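Local coordinates for core protein VP4 (Bluetongue virus, PDB 2JHP) that forms part of the inner capsid of the virus and works as a multifunctional enzyme that caps viral RNA, at residues Asp464-Asp469 with Asp567-Phe572; Val427-Val432 with Gly460-Ile465. All blocks are in the same frame, centred on the assembly; numbering follows the deposited sequence.

Contact 1 of 2, residues Asp464-Asp469 with Asp567-Phe572; sequences DIRILD and DLFWWF
Asp567 lies with its carboxylate between strand 466-469 and the first turn of helix 568-576, and Arg466 grips it side-on. Both NE and NH1 of the arginine point at a single oxygen: Arg466 NE is 2.7 Å from Asp567 OD2, and Arg466 NH1 is 2.9 Å from the same OD2. OD2 sits in the guanidinium plane, yet the carboxylate is turned 71° against that plane. NH1 uses the syn lone pair of OD2, whereas NE meets this oxygen from above the carboxylate. Asp567 stands at the N-cap, and its OD2 accepts a capping bond from Trp570 N (3.1 Å). The other oxygen reaches the strand backbone, with Ile467 N 3.1 Å from Asp567 OD1, and also takes a bond from Ser461 OG. With CG anti to the backbone N (chi1 -169°), the aspartate can span strand and helix start. The buried guanidinium is held further by the carbonyls of Tyr462, Arg463 and Glu505, which should fix its rotation. Phe569 CB lies 3.6 Å from Arg466 NH1, at the guanidinium edge, and an apolar contact sets Leu468 CD2 4.0 Å from Asp567 CB. The contact thus ties helix 568-576 to the edge strand of a mixed sheet, where strand 466-469 pairs with antiparallel strand 499-503, while helix 551-561 packs against Leu568, Trp571 and Phe572, and helix 635-641 also reaches Phe569.

Contact 2 of 2, residues Val427-Val432 with Gly460-Ile465; sequences VMKKSV and GSYRDI
Ile465 presses its side chain against carbonyl oxygens at the C-terminal end of helix 421-430, and this is the tight half of the contact. Its CG1 and CD1 both lie against the same group, with Ile465 CD1 3.4 Å from Lys429 O, while the other branch places Ile465 CG2 3.5 Å from Met428 O. The two branches divide these neighbouring carbonyls because CG2 is anti to the backbone N and CG1 lies beside it (chi1 -54°). Contact here is van der Waals between methyl or methylene groups and backbone oxygens; Ser431 O is a looser neighbour, 4.1 Å from Ile465 CD1. The backbone bond from Tyr462 N to Ile465 O, 2.9 Å long, and a weak return bond from Ile465 N to Tyr462 O tie the two loop residues that make the contact.

Toward solvent the packing is slacker. Lys429 CG lies over one face of the Tyr462 ring, 3.9 Å from Tyr462 CE1; CD and CE continue past the rim on the same side, and Lys429 CE comes within 3.6 Å of Tyr462 OH. The lysine is extended up to a bend at its last torsion (chi4 -101°) and is itself exposed. On the buried flank, Met428 CE stays 4.9 Å from Gly460 CA.

Helix 421-430, which precedes strand 433-437, here packs against the loop leading from helix 453-460 into strand 466-469, around a sheet with the strand order of class I methyltransferases. Met428 and Ile465 both also touch Ser502 of strand 499-503, whereas Ser431 bonds through OG to Asp408 of strand 406-408.

In the fold
The centres of the two contacts lie 9 Å apart, and the segments follow one another as 427-432, 460-465, 464-469 and, much later, 567-572. Asp464 and Ile465 belong to both. Ser461 joins them physically: its OG accepts from Phe569 N, so the loop of contact 2 meets the helix start of contact 1. The mixed sheet containing strands 406-408, 433-437, 499-503 and 466-469 has the order 3-2-1-4-5-7-6 of class I methyltransferases; contact 1 includes its outermost strand 466-469, and contact 2 lies beside it. Together they connect helix 421-430 through the loop to helix 568-576. The Ser431 side chain lies about 11 Å from one of two bound S-adenosyl-L-homocysteines, so the contacts flank that methyltransferase-like sheet outside the ligand pocket.

Contact 1 of 2, residues Asp464-Asp469 with Asp567-Phe572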
ATOM      1  N   ASP A 464       2.097  -4.820 -24.248  1.00  2.15           N
ATOM      2  CA  ASP A 464       1.853  -5.546 -22.990  1.00 10.48           C
ATOM      3  C   ASP A 464       1.615  -4.682 -21.760  1.00  8.27           C
ATOM      4  O   ASP A 464       1.246  -5.206 -20.707  1.00 12.88           O
ATOM      5  CB  ASP A 464       2.993  -6.525 -22.696  1.00 -6.60           C
ATOM      6  CG  ASP A 464       3.074  -7.659 -23.721  1.00 25.66           C
ATOM      7  OD1 ASP A 464       2.074  -7.912 -24.436  1.00 87.34           O
ATOM      8  OD2 ASP A 464       4.145  -8.299 -23.809  1.00 72.11           O
ATOM      9  N   ILE A 465       1.833  -3.373 -21.875  1.00 10.69           N
ATOM     10  CA  ILE A 465       1.634  -2.482 -20.727  1.00 16.82           C
ATOM     11  C   ILE A 465       0.441  -1.558 -20.909  1.00 28.13           C
ATOM     12  O   ILE A 465       0.427  -0.685 -21.776  1.00 33.51           O
ATOM     13  CB  ILE A 465       2.907  -1.682 -20.342  1.00 26.40           C
ATOM     14  CG1 ILE A 465       4.100  -2.615 -20.107  1.00 33.64           C
ATOM     15  CG2 ILE A 465       2.656  -0.842 -19.076  1.00 23.36           C
ATOM     16  CD1 ILE A 465       4.001  -3.459 -18.849  1.00  9.64           C
ATOM     17  N   ARG A 466      -0.554  -1.797 -20.067  1.00 14.06           N
ATOM     18  CA  ARG A 466      -1.780  -1.039 -19.996  1.00 11.17           C
ATOM     19  C   ARG A 466      -1.564   0.171 -19.061  1.00 15.61           C
ATOM     20  O   ARG A 466      -1.089   0.022 -17.937  1.00 14.31           O
ATOM     21  CB  ARG A 466      -2.860  -1.970 -19.445  1.00 -8.21           C
ATOM     22  CG  ARG A 466      -4.199  -1.989 -20.175  1.00 19.32           C
ATOM     23  CD  ARG A 466      -4.154  -2.793 -21.474  1.00 -8.34           C
ATOM     24  NE  ARG A 466      -3.447  -2.025 -22.499  1.00-12.65           N
ATOM     25  CZ  ARG A 466      -2.303  -2.405 -23.057  1.00 48.37           C
ATOM     26  NH1 ARG A 466      -1.727  -1.636 -23.962  1.00-11.86           N
ATOM     27  NH2 ARG A 466      -1.738  -3.554 -22.719  1.00-13.95           N
ATOM     28  N   ILE A 467      -1.882   1.370 -19.537  1.00 10.55           N
ATOM     29  CA  ILE A 467      -1.644   2.583 -18.758  1.00 13.02           C
ATOM     30  C   ILE A 467      -2.930   3.378 -18.553  1.00 12.50           C
ATOM     31  O   ILE A 467      -3.543   3.851 -19.506  1.00 18.67           O
ATOM     32  CB  ILE A 467      -0.490   3.463 -19.362  1.00-10.28           C
ATOM     33  CG1 ILE A 467      -0.099   4.604 -18.410  1.00 24.03           C
ATOM     34  CG2 ILE A 467      -0.854   4.023 -20.716  1.00 27.11           C
ATOM     35  CD1 ILE A 467       0.732   4.141 -17.226  1.00 29.75           C
ATOM     36  N   LEU A 468      -3.341   3.497 -17.294  1.00 11.84           N
ATOM     37  CA  LEU A 468      -4.626   4.107 -16.957  1.00 14.89           C
ATOM     38  C   LEU A 468      -4.528   4.935 -15.698  1.00 10.90           C
ATOM     39  O   LEU A 468      -3.588   4.788 -14.922  1.00 18.63           O
ATOM     40  CB  LEU A 468      -5.681   3.026 -16.732  1.00 -8.23           C
ATOM     41  CG  LEU A 468      -5.955   1.947 -17.770  1.00 13.17           C
ATOM     42  CD1 LEU A 468      -6.749   0.881 -17.081  1.00-11.28           C
ATOM     43  CD2 LEU A 468      -6.730   2.486 -18.980  1.00-10.80           C
ATOM     44  N   ASP A 469      -5.509   5.804 -15.494  1.00 14.77           N
ATOM     45  CA  ASP A 469      -5.622   6.529 -14.246  1.00 13.05           C
ATOM     46  C   ASP A 469      -6.172   5.561 -13.216  1.00 14.83           C
ATOM     47  O   ASP A 469      -6.749   4.540 -13.584  1.00 14.24           O
ATOM     48  CB  ASP A 469      -6.496   7.782 -14.381  1.00 11.75           C
ATOM     49  CG  ASP A 469      -7.951   7.467 -14.670  1.00 11.14           C
ATOM     50  OD1 ASP A 469      -8.563   6.690 -13.906  1.00 22.48           O
ATOM     51  OD2 ASP A 469      -8.504   8.020 -15.654  1.00 23.54           O
ATOM     52  N   ASP A 567      -5.272   4.696 -21.982  1.00  4.64           N
ATOM     53  CA  ASP A 567      -4.328   3.843 -22.725  1.00 -6.18           C
ATOM     54  C   ASP A 567      -4.388   4.083 -24.235  1.00  8.07           C
ATOM     55  O   ASP A 567      -5.348   3.697 -24.903  1.00 17.20           O
ATOM     56  CB  ASP A 567      -4.518   2.355 -22.368  1.00 -6.81           C
ATOM     57  CG  ASP A 567      -3.384   1.467 -22.900  1.00 14.12           C
ATOM     58  OD1 ASP A 567      -2.205   1.766 -22.626  1.00 32.95           O
ATOM     59  OD2 ASP A 567      -3.660   0.456 -23.581  1.00  5.36           O
ATOM     60  N   LEU A 568      -3.344   4.722 -24.758  1.00 18.83           N
ATOM     61  CA  LEU A 568      -3.222   4.996 -26.188  1.00  4.09           C
ATOM     62  C   LEU A 568      -3.274   3.742 -27.050  1.00 23.03           C
ATOM     63  O   LEU A 568      -4.006   3.692 -28.031  1.00  6.94           O
ATOM     64  CB  LEU A 568      -1.945   5.786 -26.491  1.00 -5.53           C
ATOM     65  CG  LEU A 568      -1.981   7.289 -26.194  1.00  7.81           C
ATOM     66  CD1 LEU A 568      -0.697   7.936 -26.685  1.00  3.58           C
ATOM     67  CD2 LEU A 568      -3.190   7.962 -26.838  1.00 -7.45           C
ATOM     68  N   PHE A 569      -2.501   2.729 -26.680  1.00  6.59           N
ATOM     69  CA  PHE A 569      -2.409   1.514 -27.494  1.00 18.86           C
ATOM     70  C   PHE A 569      -3.771   0.853 -27.662  1.00  3.44           C
ATOM     71  O   PHE A 569      -4.193   0.566 -28.767  1.00 -7.83           O
ATOM     72  CB  PHE A 569      -1.434   0.518 -26.875  1.00 24.17           C
ATOM     73  CG  PHE A 569      -0.534  -0.124 -27.870  1.00-12.98           C
ATOM     74  CD1 PHE A 569       0.847   0.024 -27.781  1.00 40.07           C
ATOM     75  CD2 PHE A 569      -1.062  -0.854 -28.915  1.00 83.71           C
ATOM     76  CE1 PHE A 569       1.685  -0.560 -28.722  1.00 10.28           C
ATOM     77  CE2 PHE A 569      -0.245  -1.432 -29.839  1.00-12.56           C
ATOM     78  CZ  PHE A 569       1.137  -1.295 -29.750  1.00 23.39           C
ATOM     79  N   TRP A 570      -4.452   0.617 -26.546  1.00 -6.76           N
ATOM     80  CA  TRP A 570      -5.796   0.045 -26.547  1.00  6.82           C
ATOM     81  C   TRP A 570      -6.793   0.976 -27.257  1.00 20.11           C
ATOM     82  O   TRP A 570      -7.629   0.522 -28.045  1.00  8.86           O
ATOM     83  CB  TRP A 570      -6.193  -0.237 -25.097  1.00 24.12           C
ATOM     84  CG  TRP A 570      -7.584  -0.675 -24.853  1.00-11.25           C
ATOM     85  CD1 TRP A 570      -8.517  -1.034 -25.784  1.00-17.67           C
ATOM     86  CD2 TRP A 570      -8.199  -0.856 -23.575  1.00 -8.03           C
ATOM     87  NE1 TRP A 570      -9.687  -1.406 -25.160  1.00 -8.71           N
ATOM     88  CE2 TRP A 570      -9.516  -1.304 -23.803  1.00 13.14           C
ATOM     89  CE3 TRP A 570      -7.759  -0.683 -22.248  1.00 -9.30           C
ATOM     90  CZ2 TRP A 570     -10.404  -1.573 -22.761  1.00  4.13           C
ATOM     91  CZ3 TRP A 570      -8.647  -0.944 -21.213  1.00  9.14           C
ATOM     92  CH2 TRP A 570      -9.950  -1.393 -21.478  1.00 -7.87           C
ATOM     93  N   TRP A 571      -6.675   2.274 -26.988  1.00  8.38           N
ATOM     94  CA  TRP A 571      -7.527   3.286 -27.617  1.00 -7.44           C
ATOM     95  C   TRP A 571      -7.355   3.309 -29.145  1.00 11.24           C
ATOM     96  O   TRP A 571      -8.335   3.209 -29.872  1.00 17.76           O
ATOM     97  CB  TRP A 571      -7.276   4.665 -26.999  1.00 10.06           C
ATOM     98  CG  TRP A 571      -8.400   5.618 -27.189  1.00  7.53           C
ATOM     99  CD1 TRP A 571      -9.548   5.689 -26.455  1.00 35.29           C
ATOM    100  CD2 TRP A 571      -8.484   6.656 -28.171  1.00 -8.30           C
ATOM    101  NE1 TRP A 571     -10.346   6.705 -26.920  1.00  8.39           N
ATOM    102  CE2 TRP A 571      -9.720   7.310 -27.978  1.00 10.47           C
ATOM    103  CE3 TRP A 571      -7.639   7.088 -29.209  1.00 -3.11           C
ATOM    104  CZ2 TRP A 571     -10.133   8.373 -28.784  1.00 17.08           C
ATOM    105  CZ3 TRP A 571      -8.048   8.148 -30.002  1.00 29.91           C
ATOM    106  CH2 TRP A 571      -9.283   8.774 -29.788  1.00 10.73           C
ATOM    107  N   PHE A 572      -6.115   3.402 -29.624  1.00  4.48           N
ATOM    108  CA  PHE A 572      -5.847   3.304 -31.061  1.00  7.26           C
ATOM    109  C   PHE A 572      -6.385   1.994 -31.621  1.00  1.81           C
ATOM    110  O   PHE A 572      -6.832   1.938 -32.777  1.00 -9.58           O
ATOM    111  CB  PHE A 572      -4.350   3.424 -31.376  1.00 13.37           C
ATOM    112  CG  PHE A 572      -3.784   4.811 -31.189  1.00 10.27           C
ATOM    113  CD1 PHE A 572      -4.515   5.942 -31.544  1.00 10.03           C
ATOM    114  CD2 PHE A 572      -2.499   4.986 -30.683  1.00 15.91           C
ATOM    115  CE1 PHE A 572      -3.983   7.219 -31.377  1.00 29.41           C
ATOM    116  CE2 PHE A 572      -1.961   6.258 -30.517  1.00 34.33           C
ATOM    117  CZ  PHE A 572      -2.706   7.375 -30.864  1.00 58.43           C
TER

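Contact 2 of 2, residues Val427-Val432 with Gly460-Ile465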
ATOM      1  N   VAL A 427      10.863   1.424 -14.771  1.00 21.00           N
ATOM      2  CA  VAL A 427      10.089   0.542 -13.892  1.00 19.20           C
ATOM      3  C   VAL A 427       8.675   0.269 -14.436  1.00 14.56           C
ATOM      4  O   VAL A 427       8.246  -0.885 -14.518  1.00 25.67           O
ATOM      5  CB  VAL A 427      10.005   1.086 -12.452  1.00 22.95           C
ATOM      6  CG1 VAL A 427       9.013   0.283 -11.633  1.00 20.58           C
ATOM      7  CG2 VAL A 427      11.365   1.059 -11.801  1.00  7.97           C
ATOM      8  N   MET A 428       7.967   1.330 -14.821  1.00 27.69           N
ATOM      9  CA  MET A 428       6.612   1.208 -15.370  1.00 23.04           C
ATOM     10  C   MET A 428       6.534   0.383 -16.685  1.00 15.16           C
ATOM     11  O   MET A 428       5.473  -0.119 -17.044  1.00 30.76           O
ATOM     12  CB  MET A 428       5.964   2.589 -15.525  1.00 38.11           C
ATOM     13  CG  MET A 428       6.073   3.467 -14.267  1.00 15.90           C
ATOM     14  SD  MET A 428       4.813   4.748 -14.047  1.00 26.30           S
ATOM     15  CE  MET A 428       4.509   5.261 -15.734  1.00 27.66           C
ATOM     16  N   LYS A 429       7.661   0.226 -17.369  1.00 17.84           N
ATOM     17  CA  LYS A 429       7.723  -0.590 -18.577  1.00 12.60           C
ATOM     18  C   LYS A 429       7.759  -2.104 -18.270  1.00 18.32           C
ATOM     19  O   LYS A 429       7.339  -2.919 -19.090  1.00 14.96           O
ATOM     20  CB  LYS A 429       8.939  -0.145 -19.417  1.00 -4.95           C
ATOM     21  CG  LYS A 429       9.199  -0.816 -20.735  1.00 13.36           C
ATOM     22  CD  LYS A 429      10.409  -0.095 -21.308  1.00 -6.90           C
ATOM     23  CE  LYS A 429      10.657  -0.361 -22.778  1.00 -7.15           C
ATOM     24  NZ  LYS A 429      11.752  -1.352 -22.886  1.00 15.53           N
ATOM     25  N   LYS A 430       8.236  -2.468 -17.079  1.00 10.34           N
ATOM     26  CA  LYS A 430       8.452  -3.882 -16.742  1.00 10.05           C
ATOM     27  C   LYS A 430       7.695  -4.356 -15.497  1.00 13.78           C
ATOM     28  O   LYS A 430       7.617  -5.556 -15.238  1.00 19.87           O
ATOM     29  CB  LYS A 430       9.958  -4.197 -16.619  1.00 10.06           C
ATOM     30  CG  LYS A 430      10.712  -3.379 -15.544  1.00 20.94           C
ATOM     31  CD  LYS A 430      12.176  -3.808 -15.408  1.00 22.93           C
ATOM     32  CE  LYS A 430      12.869  -3.095 -14.236  1.00 22.20           C
ATOM     33  NZ  LYS A 430      14.068  -3.850 -13.736  1.00 30.56           N
ATOM     34  N   SER A 431       7.134  -3.431 -14.729  1.00 29.47           N
ATOM     35  CA  SER A 431       6.443  -3.807 -13.496  1.00 18.22           C
ATOM     36  C   SER A 431       5.116  -4.487 -13.813  1.00 19.39           C
ATOM     37  O   SER A 431       4.523  -4.223 -14.857  1.00 19.29           O
ATOM     38  CB  SER A 431       6.230  -2.587 -12.609  1.00 30.42           C
ATOM     39  OG  SER A 431       5.470  -2.926 -11.470  1.00 16.43           O
ATOM     40  N   VAL A 432       4.667  -5.374 -12.925  1.00 14.58           N
ATOM     41  CA  VAL A 432       3.381  -6.051 -13.106  1.00 20.27           C
ATOM     42  C   VAL A 432       2.274  -5.076 -12.779  1.00 10.99           C
ATOM     43  O   VAL A 432       1.201  -5.123 -13.372  1.00 11.39           O
ATOM     44  CB  VAL A 432       3.232  -7.314 -12.226  1.00 24.79           C
ATOM     45  CG1 VAL A 432       1.857  -7.923 -12.387  1.00 18.56           C
ATOM     46  CG2 VAL A 432       4.294  -8.346 -12.573  1.00 18.59           C
ATOM     47  N   GLY A 460       4.084   5.403 -21.201  1.00 16.00           N
ATOM     48  CA  GLY A 460       3.643   4.243 -20.432  1.00 19.50           C
ATOM     49  C   GLY A 460       3.031   3.111 -21.232  1.00 21.16           C
ATOM     50  O   GLY A 460       3.185   1.950 -20.865  1.00 19.43           O
ATOM     51  N   SER A 461       2.339   3.448 -22.318  1.00 23.15           N
ATOM     52  CA  SER A 461       1.543   2.476 -23.059  1.00 16.82           C
ATOM     53  C   SER A 461       2.351   1.601 -24.013  1.00 24.32           C
ATOM     54  O   SER A 461       2.996   2.102 -24.940  1.00 27.11           O
ATOM     55  CB  SER A 461       0.421   3.168 -23.822  1.00 -5.03           C
ATOM     56  OG  SER A 461      -0.348   2.238 -24.567  1.00 19.66           O
ATOM     57  N   TYR A 462       2.308   0.294 -23.768  1.00 35.33           N
ATOM     58  CA  TYR A 462       2.918  -0.685 -24.667  1.00 21.84           C
ATOM     59  C   TYR A 462       1.937  -1.792 -24.990  1.00 23.99           C
ATOM     60  O   TYR A 462       0.918  -1.963 -24.322  1.00  6.76           O
ATOM     61  CB  TYR A 462       4.183  -1.297 -24.057  1.00 26.29           C
ATOM     62  CG  TYR A 462       5.310  -0.316 -23.852  1.00 22.69           C
ATOM     63  CD1 TYR A 462       5.387   0.446 -22.682  1.00 17.01           C
ATOM     64  CD2 TYR A 462       6.312  -0.153 -24.822  1.00-13.26           C
ATOM     65  CE1 TYR A 462       6.418   1.351 -22.478  1.00 38.30           C
ATOM     66  CE2 TYR A 462       7.361   0.764 -24.624  1.00 -5.91           C
ATOM     67  CZ  TYR A 462       7.394   1.511 -23.445  1.00  8.95           C
ATOM     68  OH  TYR A 462       8.408   2.406 -23.224  1.00 30.52           O
ATOM     69  N   ARG A 463       2.258  -2.550 -26.025  1.00 14.52           N
ATOM     70  CA  ARG A 463       1.511  -3.741 -26.369  1.00  2.45           C
ATOM     71  C   ARG A 463       1.111  -4.491 -25.082  1.00  7.13           C
ATOM     72  O   ARG A 463      -0.074  -4.710 -24.824  1.00 11.58           O
ATOM     73  CB  ARG A 463       2.382  -4.589 -27.292  1.00 -5.00           C
ATOM     74  CG  ARG A 463       1.685  -5.621 -28.152  1.00 22.59           C
ATOM     75  CD  ARG A 463       2.735  -6.468 -28.878  1.00 26.78           C
ATOM     76  NE  ARG A 463       3.598  -7.206 -27.945  1.00 87.60           N
ATOM     77  CZ  ARG A 463       4.845  -6.864 -27.608  1.00 57.46           C
ATOM     78  NH1 ARG A 463       5.420  -5.787 -28.137  1.00 45.10           N
ATOM     79  NH2 ARG A 463       5.525  -7.609 -26.743  1.00 29.46           N
ATOM     80  N   ASP A 464       2.097  -4.820 -24.248  1.00  2.15           N
ATOM     81  CA  ASP A 464       1.853  -5.546 -22.990  1.00 10.48           C
ATOM     82  C   ASP A 464       1.615  -4.682 -21.760  1.00  8.27           C
ATOM     83  O   ASP A 464       1.246  -5.206 -20.707  1.00 12.88           O
ATOM     84  CB  ASP A 464       2.993  -6.525 -22.696  1.00 -6.60           C
ATOM     85  CG  ASP A 464       3.074  -7.659 -23.721  1.00 25.66           C
ATOM     86  OD1 ASP A 464       2.074  -7.912 -24.436  1.00 87.34           O
ATOM     87  OD2 ASP A 464       4.145  -8.299 -23.809  1.00 72.11           O
ATOM     88  N   ILE A 465       1.833  -3.373 -21.875  1.00 10.69           N
ATOM     89  CA  ILE A 465       1.634  -2.482 -20.727  1.00 16.82           C
ATOM     90  C   ILE A 465       0.441  -1.558 -20.909  1.00 28.13           C
ATOM     91  O   ILE A 465       0.427  -0.685 -21.776  1.00 33.51           O
ATOM     92  CB  ILE A 465       2.907  -1.682 -20.342  1.00 26.40           C
ATOM     93  CG1 ILE A 465       4.100  -2.615 -20.107  1.00 33.64           C
ATOM     94  CG2 ILE A 465       2.656  -0.842 -19.076  1.00 23.36           C
ATOM     95  CD1 ILE A 465       4.001  -3.459 -18.849  1.00  9.64           C
TER